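Protease Do-like 8, chloroplastic (Arabidopsis thaliana, PDB 4IC6) is probably a chloroplast serine protease of the HtrA type, in which a trypsin-like protease domain is followed by a PDZ domain. Local coordinates at residues L263-D266 against P267-N270; S287-K291 against A292-P296. The protein carries 1 engineered substitution. One frame throughout, in Å; residues are numbered along the deposited sequence.

Contacts 1 and 2 both belong to the PDZ part of the chain and follow one another in sequence, residues 263-270 closing before residues 287-296 open. Contact 1 is the start of helix 266-271, just after strand 262-263; contact 2 spans the short helix 288-292, from its cap to the turn that ends it. Their centres lie 19 Å apart and their nearest atoms about 7 Å, so they do not touch; strand 278-282 comes between them in sequence. Neither is near the predicted charge-relay residues His83, Asp126 and position 204, an engineered alanine here. Contact 1 also packs on a neighbouring subunit, whereas no other chain of the assembly touches contact 2.

Contact 1: residues L263-D266 against P267-N270; sequences LAPD and PVAN
Asn270 folds its side chain back over the carbonyl oxygen of Asp266, four residues earlier on the first turn of helix 266-271. With CG anti to its own carbonyl carbon (chi1 -72°), the chain stays beside the backbone N: CB passes 3.5 Å from Asp266 O, CG lies 3.6 Å from Asp266 O, and ND2 at the end donates to Asp266 O at 2.7 Å. The bond is nearly straight (165°) and Asp266 O lies close to the amide plane of Asn270, but the donor meets the oxygen from above the carbonyl plane, 42° out of it. Asn270 N supplies the ordinary helical bond to Asp266 O, from the opposite face. With an alanine here, Asp266 O would probably keep its backbone donor but lose the amide's.

One step earlier, Pro265 sits at the N-cap, and Pro265 O receives Ala269 N at 2.9 Å and, more weakly, Val268 N. Ala264 CB meets Val268 CG1 at 4.0 Å, while Pro265 CD runs alongside Val268 CB at 4.1 Å. Phe163 of a second subunit packs on Pro267 and Asn270. A side-chain amide doubling a helical bond is consistent with a first turn held at Asp266 O by two donors, with Ala264, Pro265 and Val268 packed together by apolar contact where the helix begins.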
ATOM      1  N   LEU A 263       5.042  -9.255 -30.651  1.00 40.02           N
ATOM      2  CA  LEU A 263       4.683 -10.667 -30.583  1.00 36.73           C
ATOM      3  C   LEU A 263       4.150 -10.991 -29.187  1.00 37.14           C
ATOM      4  O   LEU A 263       4.620 -10.434 -28.182  1.00 36.58           O
ATOM      5  CB  LEU A 263       5.896 -11.546 -30.912  1.00 33.44           C
ATOM      6  CG  LEU A 263       6.486 -11.338 -32.320  1.00 40.75           C
ATOM      7  CD1 LEU A 263       7.852 -11.992 -32.448  1.00 45.29           C
ATOM      8  CD2 LEU A 263       5.561 -11.869 -33.392  1.00 43.46           C
ATOM      9  N   ALA A 264       3.174 -11.890 -29.124  1.00 38.70           N
ATOM     10  CA  ALA A 264       2.556 -12.259 -27.855  1.00 37.47           C
ATOM     11  C   ALA A 264       3.514 -13.056 -26.994  1.00 34.55           C
ATOM     12  O   ALA A 264       4.174 -13.973 -27.473  1.00 36.67           O
ATOM     13  CB  ALA A 264       1.265 -13.070 -28.092  1.00 36.09           C
ATOM     14  N   PRO A 265       3.585 -12.717 -25.704  1.00 35.67           N
ATOM     15  CA  PRO A 265       4.332 -13.558 -24.774  1.00 34.10           C
ATOM     16  C   PRO A 265       3.721 -14.974 -24.792  1.00 37.25           C
ATOM     17  O   PRO A 265       2.526 -15.104 -25.077  1.00 34.48           O
ATOM     18  CB  PRO A 265       4.090 -12.876 -23.427  1.00 36.45           C
ATOM     19  CG  PRO A 265       3.783 -11.454 -23.761  1.00 40.65           C
ATOM     20  CD  PRO A 265       3.070 -11.486 -25.076  1.00 39.22           C
ATOM     21  N   ASP A 266       4.521 -16.005 -24.531  1.00 37.86           N
ATOM     22  CA  ASP A 266       4.048 -17.389 -24.615  1.00 41.87           C
ATOM     23  C   ASP A 266       2.780 -17.665 -23.797  1.00 42.03           C
ATOM     24  O   ASP A 266       1.880 -18.377 -24.256  1.00 41.03           O
ATOM     25  CB  ASP A 266       5.146 -18.356 -24.174  1.00 51.72           C
ATOM     26  CG  ASP A 266       6.021 -18.804 -25.321  1.00 60.83           C
ATOM     27  OD1 ASP A 266       6.174 -18.031 -26.291  1.00 62.82           O
ATOM     28  OD2 ASP A 266       6.554 -19.934 -25.249  1.00 65.37           O
ATOM     29  N   PRO A 267       2.716 -17.131 -22.566  1.00 43.94           N
ATOM     30  CA  PRO A 267       1.528 -17.368 -21.732  1.00 40.82           C
ATOM     31  C   PRO A 267       0.272 -16.763 -22.342  1.00 44.22           C
ATOM     32  O   PRO A 267      -0.815 -17.319 -22.181  1.00 43.66           O
ATOM     33  CB  PRO A 267       1.872 -16.664 -20.419  1.00 42.18           C
ATOM     34  CG  PRO A 267       3.394 -16.654 -20.382  1.00 41.84           C
ATOM     35  CD  PRO A 267       3.799 -16.460 -21.821  1.00 42.22           C
ATOM     36  N   VAL A 268       0.420 -15.640 -23.040  1.00 41.82           N
ATOM     37  CA  VAL A 268      -0.704 -15.008 -23.719  1.00 40.86           C
ATOM     38  C   VAL A 268      -1.099 -15.821 -24.952  1.00 40.92           C
ATOM     39  O   VAL A 268      -2.282 -16.116 -25.162  1.00 39.40           O
ATOM     40  CB  VAL A 268      -0.377 -13.545 -24.116  1.00 49.12           C
ATOM     41  CG1 VAL A 268      -1.399 -12.999 -25.108  1.00 49.82           C
ATOM     42  CG2 VAL A 268      -0.297 -12.666 -22.873  1.00 50.16           C
ATOM     43  N   ALA A 269      -0.110 -16.211 -25.754  1.00 35.34           N
ATOM     44  CA  ALA A 269      -0.397 -16.995 -26.953  1.00 36.80           C
ATOM     45  C   ALA A 269      -1.125 -18.286 -26.594  1.00 40.04           C
ATOM     46  O   ALA A 269      -2.159 -18.616 -27.170  1.00 38.89           O
ATOM     47  CB  ALA A 269       0.881 -17.298 -27.724  1.00 40.11           C
ATOM     48  N   ASN A 270      -0.590 -19.027 -25.634  1.00 40.26           N
ATOM     49  CA  ASN A 270      -1.226 -20.286 -25.258  1.00 42.58           C
ATOM     50  C   ASN A 270      -2.654 -20.094 -24.711  1.00 43.44           C
ATOM     51  O   ASN A 270      -3.576 -20.834 -25.062  1.00 40.05           O
ATOM     52  CB  ASN A 270      -0.322 -21.101 -24.331  1.00 42.36           C
ATOM     53  CG  ASN A 270       0.880 -21.707 -25.072  1.00 45.74           C
ATOM     54  OD1 ASN A 270       0.796 -22.815 -25.611  1.00 48.61           O
ATOM     55  ND2 ASN A 270       2.000 -20.978 -25.098  1.00 37.65           N
TER

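Contact 2: residues S287-K291 against A292-P296; sequences SLAEK and AGLHP
Ala292 and Ala289 carry most of this contact, together with Leu294; Ala289 meets both Ala292 and Leu294 near the end of helix 288-292. Ala292 N donates to Leu288 O at 2.8 Å with an N-H angle of 149°, a last regular helical bond. Its methyl group rests against the same turn, Ala292 CB lying 3.3 Å from Leu288 O and also close to the carbonyl of Ala289.

Ala289 takes part through both its carbonyl and its methyl. Leu294 N donates to Ala289 O at 3.0 Å, nearly straight at 165°, and bridges five residues rather than four; Gly293 N makes a weak second bond to the same oxygen. Gly293 N also reaches Glu290 O at 2.8 Å, coming from above that carbonyl plane. On the apolar side Leu294 CD2 touches Ala289 CB at 4.1 Å, and Leu294 CB lies 3.5 Å from Ala289 O. Leu294 thus touches Ala289 with its backbone N and with its side chain. Leu294 also reaches Leu340 and Leu351, while Ala289 rests on Ile261 and Val283; the pair thus joins the helix end to the PDZ sheet and its loops.

Gly293 leaves the helix with positive phi, 97°, where a CB would collide with the carbonyl oxygen of Ala292. At the other end Ser287, the N-cap, accepts Glu290 N on OG at 3.0 Å, and its OG is also hydrogen-bonded to Pro284 O. This short PDZ helix therefore starts at a serine N-cap and ends where Gly293 with positive phi, the Leu294 N to Ala289 O bond (six-to-one) and the Gly293 N to Glu290 O bond (five-to-two) together make a Schellman motif.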
ATOM      1  N   SER A 287       5.000   0.072 -41.382  1.00 68.39           N
ATOM      2  CA  SER A 287       6.260  -0.602 -41.097  1.00 62.69           C
ATOM      3  C   SER A 287       6.561  -1.558 -42.247  1.00 58.47           C
ATOM      4  O   SER A 287       5.706  -1.789 -43.104  1.00 57.15           O
ATOM      5  CB  SER A 287       6.117  -1.408 -39.810  1.00 61.34           C
ATOM      6  OG  SER A 287       5.076  -2.359 -39.957  1.00 58.90           O
ATOM      7  N   LEU A 288       7.763  -2.125 -42.264  1.00 54.45           N
ATOM      8  CA  LEU A 288       8.067  -3.190 -43.212  1.00 50.32           C
ATOM      9  C   LEU A 288       7.043  -4.335 -43.059  1.00 48.27           C
ATOM     10  O   LEU A 288       6.567  -4.888 -44.049  1.00 49.09           O
ATOM     11  CB  LEU A 288       9.491  -3.707 -42.990  1.00 50.27           C
ATOM     12  CG  LEU A 288      10.618  -3.234 -43.931  1.00 50.27           C
ATOM     13  CD1 LEU A 288      10.345  -1.863 -44.506  1.00 51.77           C
ATOM     14  CD2 LEU A 288      11.950  -3.301 -43.219  1.00 48.71           C
ATOM     15  N   ALA A 289       6.715  -4.676 -41.816  1.00 46.58           N
ATOM     16  CA  ALA A 289       5.741  -5.731 -41.538  1.00 47.83           C
ATOM     17  C   ALA A 289       4.402  -5.423 -42.189  1.00 52.19           C
ATOM     18  O   ALA A 289       3.844  -6.264 -42.895  1.00 56.79           O
ATOM     19  CB  ALA A 289       5.572  -5.938 -40.033  1.00 43.77           C
ATOM     20  N   GLU A 290       3.891  -4.214 -41.966  1.00 52.44           N
ATOM     21  CA  GLU A 290       2.639  -3.799 -42.605  1.00 57.28           C
ATOM     22  C   GLU A 290       2.694  -3.890 -44.130  1.00 60.95           C
ATOM     23  O   GLU A 290       1.825  -4.500 -44.751  1.00 59.45           O
ATOM     24  CB  GLU A 290       2.252  -2.382 -42.177  1.00 60.55           C
ATOM     25  CG  GLU A 290       0.966  -1.871 -42.825  1.00 67.61           C
ATOM     26  CD  GLU A 290       0.604  -0.473 -42.354  1.00 72.65           C
ATOM     27  OE1 GLU A 290       0.205  -0.320 -41.176  1.00 71.88           O
ATOM     28  OE2 GLU A 290       0.730   0.473 -43.160  1.00 78.17           O
ATOM     29  N   LYS A 291       3.717  -3.286 -44.730  1.00 60.47           N
ATOM     30  CA  LYS A 291       3.843  -3.286 -46.180  1.00 62.53           C
ATOM     31  C   LYS A 291       3.953  -4.708 -46.723  1.00 59.19           C
ATOM     32  O   LYS A 291       3.497  -4.995 -47.830  1.00 63.94           O
ATOM     33  CB  LYS A 291       5.040  -2.429 -46.627  1.00 66.86           C
ATOM     34  CG  LYS A 291       5.020  -1.010 -46.060  1.00 70.45           C
ATOM     35  CD  LYS A 291       6.139  -0.153 -46.637  1.00 76.57           C
ATOM     36  CE  LYS A 291       6.467   1.017 -45.715  1.00 79.66           C
ATOM     37  NZ  LYS A 291       6.962   0.543 -44.384  1.00 78.13           N
ATOM     38  N   ALA A 292       4.564  -5.596 -45.947  1.00 55.88           N
ATOM     39  CA  ALA A 292       4.649  -7.007 -46.330  1.00 61.69           C
ATOM     40  C   ALA A 292       3.300  -7.727 -46.190  1.00 62.51           C
ATOM     41  O   ALA A 292       3.106  -8.803 -46.754  1.00 64.08           O
ATOM     42  CB  ALA A 292       5.717  -7.717 -45.512  1.00 58.85           C
ATOM     43  N   GLY A 293       2.382  -7.138 -45.429  1.00 61.66           N
ATOM     44  CA  GLY A 293       1.038  -7.682 -45.302  1.00 64.68           C
ATOM     45  C   GLY A 293       0.812  -8.544 -44.071  1.00 66.90           C
ATOM     46  O   GLY A 293      -0.119  -9.348 -44.027  1.00 68.79           O
ATOM     47  N   LEU A 294       1.665  -8.391 -43.065  1.00 63.79           N
ATOM     48  CA  LEU A 294       1.493  -9.126 -41.816  1.00 59.55           C
ATOM     49  C   LEU A 294       0.293  -8.549 -41.062  1.00 62.25           C
ATOM     50  O   LEU A 294       0.195  -7.334 -40.882  1.00 62.59           O
ATOM     51  CB  LEU A 294       2.764  -9.034 -40.971  1.00 57.86           C
ATOM     52  CG  LEU A 294       3.474 -10.314 -40.509  1.00 63.25           C
ATOM     53  CD1 LEU A 294       3.554 -11.360 -41.613  1.00 65.54           C
ATOM     54  CD2 LEU A 294       4.876  -9.973 -39.987  1.00 63.05           C
ATOM     55  N   HIS A 295      -0.635  -9.409 -40.637  1.00 60.75           N
ATOM     56  CA  HIS A 295      -1.815  -8.926 -39.928  1.00 59.03           C
ATOM     57  C   HIS A 295      -1.693  -9.127 -38.422  1.00 54.88           C
ATOM     58  O   HIS A 295      -1.207 -10.162 -37.960  1.00 52.85           O
ATOM     59  CB  HIS A 295      -3.083  -9.588 -40.462  1.00 64.21           C
ATOM     60  N   PRO A 296      -2.122  -8.121 -37.645  1.00 51.18           N
ATOM     61  CA  PRO A 296      -2.054  -8.165 -36.189  1.00 50.90           C
ATOM     62  C   PRO A 296      -3.322  -8.792 -35.606  1.00 59.48           C
ATOM     63  O   PRO A 296      -4.117  -9.368 -36.351  1.00 58.71           O
ATOM     64  CB  PRO A 296      -1.994  -6.689 -35.817  1.00 44.23           C
ATOM     65  CG  PRO A 296      -2.858  -6.058 -36.812  1.00 46.45           C
ATOM     66  CD  PRO A 296      -2.659  -6.831 -38.109  1.00 51.48           C
TER